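Side-chain contacts in GGDEF family protein (Vibrio cholerae, PDB 5GZS), which is a diguanylate cyclase, making cyclic di-GMP, whose periplasmic solute-binding portion binds arginine and is probably regulated through it: residues Ser276-Asp279 with Asp280-Asp283; Asp342-Phe345 with Glu346-Gln350. All coordinates share one frame; numbering follows the deposited sequence.

Overall arrangement
Both interactions are local, each at or along one short helix and joining neighbours three or four positions apart, and both lie in the second solute-binding module, away from the arginine bound in the first. Their centres are about 19 Å apart and their nearest atoms about 9 Å, so they do not touch. Each is partly buried, with apolar side chains inward and most acidic and amide groups nearer the surface, the buried N-cap D343 excepted. Interaction 1, on helix 277-282, lies beside the sheet containing strand 288-292, and its side-chain contact is chiefly a ring with a leucine and an amide. Interaction 2, on helix 344-352, packs on the other sheet and is dominated by carboxylates accepting backbone N-H groups at the helix start.

Interaction 1: residues Ser276-Asp279 with Asp280-Asp283; sequences SMFD and DLQD
The ring of F278 meets two side chains from the next turn of the helix, L281 and Q282. Over one face lies CG of Q282, and from there the amide slants past the CD2-CE2 rim, its plane 39° from that of the ring; its nearest atom, Q282 NE2, is 3.1 Å from F278 CD2. L281 reaches the ring obliquely, its CD2 lying 3.6 Å from F278 CE1. F278 CG stands anti to the backbone N (chi1 -162°), which swings the ring forward along the helix to meet both. The carbonyl of F278 is gripped twice by Q282. Its O accepts the backbone N of Q282 at 2.7 Å, and the NE2 of Q282 adds a weak bond to that O at 3.5 Å; this second bond helps to keep the amide beside the ring. Flanking it, L281 N donates to M277 O at 2.9 Å and D283 N to D279 O at 2.7 Å, continuing the i to i+4 ladder. Further out, M277, a selenomethionine, F278 and L281 pack on L289 of strand 288-292, while L301 touches both F278 and Q282. D280 OD2 makes a long, weak ion pair with K229, and D280 O accepts from S285 OG. This is a short amphipathic helix laid on a sheet, the helix linking parallel strands 264-266 and 288-292 in a lobe whose 2-1-3-5-4 strand order is characteristic of type II periplasmic binding proteins.

Interaction 2: residues Asp342-Phe345 with Glu346-Gln350; sequences DDFF and EELLQ
E346 reaches back to the residue four places earlier, its OE1 accepting the backbone N of D342 at 2.6 Å. The donor comes nearly along the C-O axis of the carboxylate, although the hydrogen bond is bent, with an N-H...O angle of 134°. With CG anti to the backbone N (chi1 -179°) and the chain extended beyond it, E346 reaches back past the N-cap; its other oxygen, OE2, is hydrogen-bonded to S360 OG, so both carboxylate oxygens are engaged. D343 is the N-cap. Its OD2 accepts F345 N at 3.1 Å, the donor standing well above the carboxylate plane, and its backbone O takes weak bonds from E346 N and E347 N. Regular helical bonding follows, with L348 N to F344 O at 2.9 Å and L349 N to F345 O at 3.0 Å. E347 OE1 is bonded by Q296 N, in a loop whose S295 and Q297 its side chain touches. Apolar contact is looser: L348 CB lies over one face of the F344 ring, off toward its rim, and L348 CD2 is 4.1 Å from F344 CZ. The F344 ring also meets that of Y411, inclined to it. Helix 344-352 connects strands 337-340 and 359-361 in a beta-alpha-beta unit; F345 and L349 pack on V380 of strand 378-382 and on strand 337-340, while L348 turns to F408 and Y409 of strand 399-410.

Interaction 1: residues Ser276-Asp279 with Asp280-Asp283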
loop_
_atom_site.group_PDB
_atom_site.type_symbol
_atom_site.label_atom_id
_atom_site.label_comp_id
_atom_site.label_asym_id
_atom_site.label_seq_id
_atom_site.Cartn_x
_atom_site.Cartn_y
_atom_site.Cartn_z
ATOM N N SER A 276 24.066 -12.962 22.291
ATOM C CA SER A 276 22.888 -13.101 21.433
ATOM C C SER A 276 21.919 -14.203 21.841
ATOM O O SER A 276 22.291 -15.290 22.301
ATOM C CB SER A 276 23.300 -13.301 19.991
ATOM O OG SER A 276 22.238 -12.865 19.173
HETATM N N MSE A 277 20.646 -13.856 21.722
HETATM C CA MSE A 277 19.566 -14.759 22.090
HETATM C C MSE A 277 19.343 -15.741 20.974
HETATM O O MSE A 277 18.808 -16.840 21.182
HETATM C CB MSE A 277 18.290 -13.990 22.391
HETATM C CG MSE A 277 18.355 -13.195 23.673
HETATM SE SE MSE A 277 16.972 -11.821 23.819
HETATM C CE MSE A 277 17.210 -11.475 25.743
ATOM N N PHE A 278 19.795 -15.340 19.833
ATOM C CA PHE A 278 19.733 -16.194 18.678
ATOM C C PHE A 278 20.662 -17.378 18.889
ATOM O O PHE A 278 20.364 -18.498 18.485
ATOM C CB PHE A 278 20.090 -15.406 17.421
ATOM C CG PHE A 278 19.640 -16.064 16.162
ATOM C CD1 PHE A 278 18.326 -16.460 16.008
ATOM C CD2 PHE A 278 20.530 -16.310 15.140
ATOM C CE1 PHE A 278 17.906 -17.089 14.845
ATOM C CE2 PHE A 278 20.118 -16.937 13.980
ATOM C CZ PHE A 278 18.806 -17.331 13.838
ATOM N N ASP A 279 21.784 -17.131 19.541
ATOM C CA ASP A 279 22.653 -18.221 19.951
ATOM C C ASP A 279 21.870 -19.163 20.859
ATOM O O ASP A 279 21.980 -20.371 20.731
ATOM C CB ASP A 279 23.913 -17.692 20.657
ATOM C CG ASP A 279 24.733 -16.749 19.773
ATOM O OD1 ASP A 279 24.212 -16.304 18.730
ATOM O OD2 ASP A 279 25.895 -16.450 20.126
ATOM N N ASP A 280 21.064 -18.614 21.764
ATOM C CA ASP A 280 20.233 -19.438 22.646
ATOM C C ASP A 280 19.229 -20.268 21.836
ATOM O O ASP A 280 18.891 -21.421 22.185
ATOM C CB ASP A 280 19.493 -18.557 23.649
ATOM C CG ASP A 280 20.332 -18.217 24.862
ATOM O OD1 ASP A 280 21.130 -17.242 24.792
ATOM O OD2 ASP A 280 20.169 -18.935 25.885
ATOM N N LEU A 281 18.760 -19.669 20.748
ATOM C CA LEU A 281 17.856 -20.340 19.822
ATOM C C LEU A 281 18.583 -21.430 19.025
ATOM O O LEU A 281 18.057 -22.539 18.830
ATOM C CB LEU A 281 17.227 -19.331 18.873
ATOM C CG LEU A 281 16.035 -19.846 18.085
ATOM C CD1 LEU A 281 14.905 -20.240 19.042
ATOM C CD2 LEU A 281 15.572 -18.786 17.067
ATOM N N GLN A 282 19.798 -21.133 18.570
ATOM C CA GLN A 282 20.551 -22.157 17.860
ATOM C C GLN A 282 21.027 -23.227 18.836
ATOM O O GLN A 282 21.080 -24.380 18.480
ATOM C CB GLN A 282 21.683 -21.525 17.060
ATOM C CG GLN A 282 21.122 -20.673 15.918
ATOM C CD GLN A 282 22.163 -19.838 15.198
ATOM O OE1 GLN A 282 22.654 -20.223 14.137
ATOM N NE2 GLN A 282 22.489 -18.675 15.756
ATOM N N ASP A 283 21.289 -22.863 20.088
ATOM C CA ASP A 283 21.600 -23.835 21.151
ATOM C C ASP A 283 20.482 -24.835 21.414
ATOM O O ASP A 283 20.717 -25.882 22.021
ATOM C CB ASP A 283 21.874 -23.129 22.493
ATOM C CG ASP A 283 23.181 -22.369 22.520
ATOM O OD1 ASP A 283 23.825 -22.208 21.455
ATOM O OD2 ASP A 283 23.555 -21.915 23.628
#

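Interaction 2: residues Asp342-Phe345 with Glu346-Gln350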
loop_
_atom_site.group_PDB
_atom_site.type_symbol
_atom_site.label_atom_id
_atom_site.label_comp_id
_atom_site.label_asym_id
_atom_site.label_seq_id
_atom_site.Cartn_x
_atom_site.Cartn_y
_atom_site.Cartn_z
ATOM N N ASP A 342 26.788 -7.056 11.338
ATOM C CA ASP A 342 25.888 -8.219 11.307
ATOM C C ASP A 342 24.413 -7.884 11.519
ATOM O O ASP A 342 23.573 -8.786 11.530
ATOM C CB ASP A 342 26.305 -9.280 12.337
ATOM C CG ASP A 342 27.774 -9.677 12.217
ATOM O OD1 ASP A 342 28.252 -9.892 11.087
ATOM O OD2 ASP A 342 28.437 -9.840 13.260
ATOM N N ASP A 343 24.089 -6.604 11.676
ATOM C CA ASP A 343 22.694 -6.217 11.865
ATOM C C ASP A 343 21.950 -6.414 10.542
ATOM O O ASP A 343 22.563 -6.413 9.472
ATOM C CB ASP A 343 22.582 -4.763 12.352
ATOM C CG ASP A 343 21.140 -4.241 12.346
ATOM O OD1 ASP A 343 20.250 -4.971 12.837
ATOM O OD2 ASP A 343 20.901 -3.109 11.845
ATOM N N PHE A 344 20.639 -6.597 10.619
ATOM C CA PHE A 344 19.814 -6.666 9.435
ATOM C C PHE A 344 19.955 -5.455 8.493
ATOM O O PHE A 344 19.876 -5.618 7.269
ATOM C CB PHE A 344 18.348 -6.809 9.822
ATOM C CG PHE A 344 17.400 -6.399 8.728
ATOM C CD1 PHE A 344 17.290 -7.163 7.564
ATOM C CD2 PHE A 344 16.618 -5.263 8.858
ATOM C CE1 PHE A 344 16.420 -6.796 6.543
ATOM C CE2 PHE A 344 15.736 -4.889 7.849
ATOM C CZ PHE A 344 15.637 -5.654 6.683
ATOM N N PHE A 345 20.150 -4.248 9.026
ATOM C CA PHE A 345 20.195 -3.075 8.135
ATOM C C PHE A 345 21.481 -3.125 7.323
ATOM O O PHE A 345 21.528 -2.628 6.203
ATOM C CB PHE A 345 20.072 -1.746 8.910
ATOM C CG PHE A 345 18.700 -1.510 9.504
ATOM C CD1 PHE A 345 17.554 -1.929 8.839
ATOM C CD2 PHE A 345 18.558 -0.894 10.739
ATOM C CE1 PHE A 345 16.298 -1.720 9.388
ATOM C CE2 PHE A 345 17.291 -0.690 11.299
ATOM C CZ PHE A 345 16.165 -1.099 10.625
ATOM N N GLU A 346 22.524 -3.753 7.861
ATOM C CA GLU A 346 23.774 -3.819 7.110
ATOM C C GLU A 346 23.554 -4.674 5.876
ATOM O O GLU A 346 23.958 -4.324 4.764
ATOM C CB GLU A 346 24.904 -4.369 7.963
ATOM C CG GLU A 346 26.255 -4.454 7.254
ATOM C CD GLU A 346 27.326 -5.058 8.156
ATOM O OE1 GLU A 346 26.959 -5.850 9.062
ATOM O OE2 GLU A 346 28.518 -4.715 7.991
ATOM N N GLU A 347 22.871 -5.784 6.074
ATOM C CA GLU A 347 22.545 -6.649 4.973
ATOM C C GLU A 347 21.695 -5.881 3.974
ATOM O O GLU A 347 21.986 -5.897 2.777
ATOM C CB GLU A 347 21.839 -7.885 5.503
ATOM C CG GLU A 347 21.070 -8.728 4.518
ATOM C CD GLU A 347 20.480 -9.941 5.230
ATOM O OE1 GLU A 347 19.397 -10.415 4.827
ATOM O OE2 GLU A 347 21.112 -10.407 6.211
ATOM N N LEU A 348 20.679 -5.177 4.467
ATOM C CA LEU A 348 19.751 -4.472 3.590
ATOM C C LEU A 348 20.490 -3.528 2.650
ATOM O O LEU A 348 20.251 -3.512 1.441
ATOM C CB LEU A 348 18.720 -3.689 4.407
ATOM C CG LEU A 348 17.738 -2.815 3.613
ATOM C CD1 LEU A 348 17.143 -3.582 2.423
ATOM C CD2 LEU A 348 16.606 -2.321 4.542
ATOM N N LEU A 349 21.410 -2.755 3.210
ATOM C CA LEU A 349 22.092 -1.766 2.416
ATOM C C LEU A 349 23.025 -2.452 1.452
ATOM O O LEU A 349 23.207 -1.987 0.322
ATOM C CB LEU A 349 22.834 -0.772 3.303
ATOM C CG LEU A 349 21.884 0.190 4.022
ATOM C CD1 LEU A 349 22.647 1.424 4.433
ATOM C CD2 LEU A 349 20.719 0.566 3.142
ATOM N N GLN A 350 23.596 -3.571 1.872
ATOM C CA GLN A 350 24.490 -4.295 0.980
ATOM C C GLN A 350 23.749 -4.807 -0.271
ATOM O O GLN A 350 24.353 -4.893 -1.344
ATOM C CB GLN A 350 25.170 -5.438 1.722
ATOM C CG GLN A 350 26.328 -4.990 2.603
ATOM C CD GLN A 350 26.818 -6.096 3.517
ATOM O OE1 GLN A 350 26.035 -6.926 3.964
ATOM N NE2 GLN A 350 28.114 -6.107 3.805
#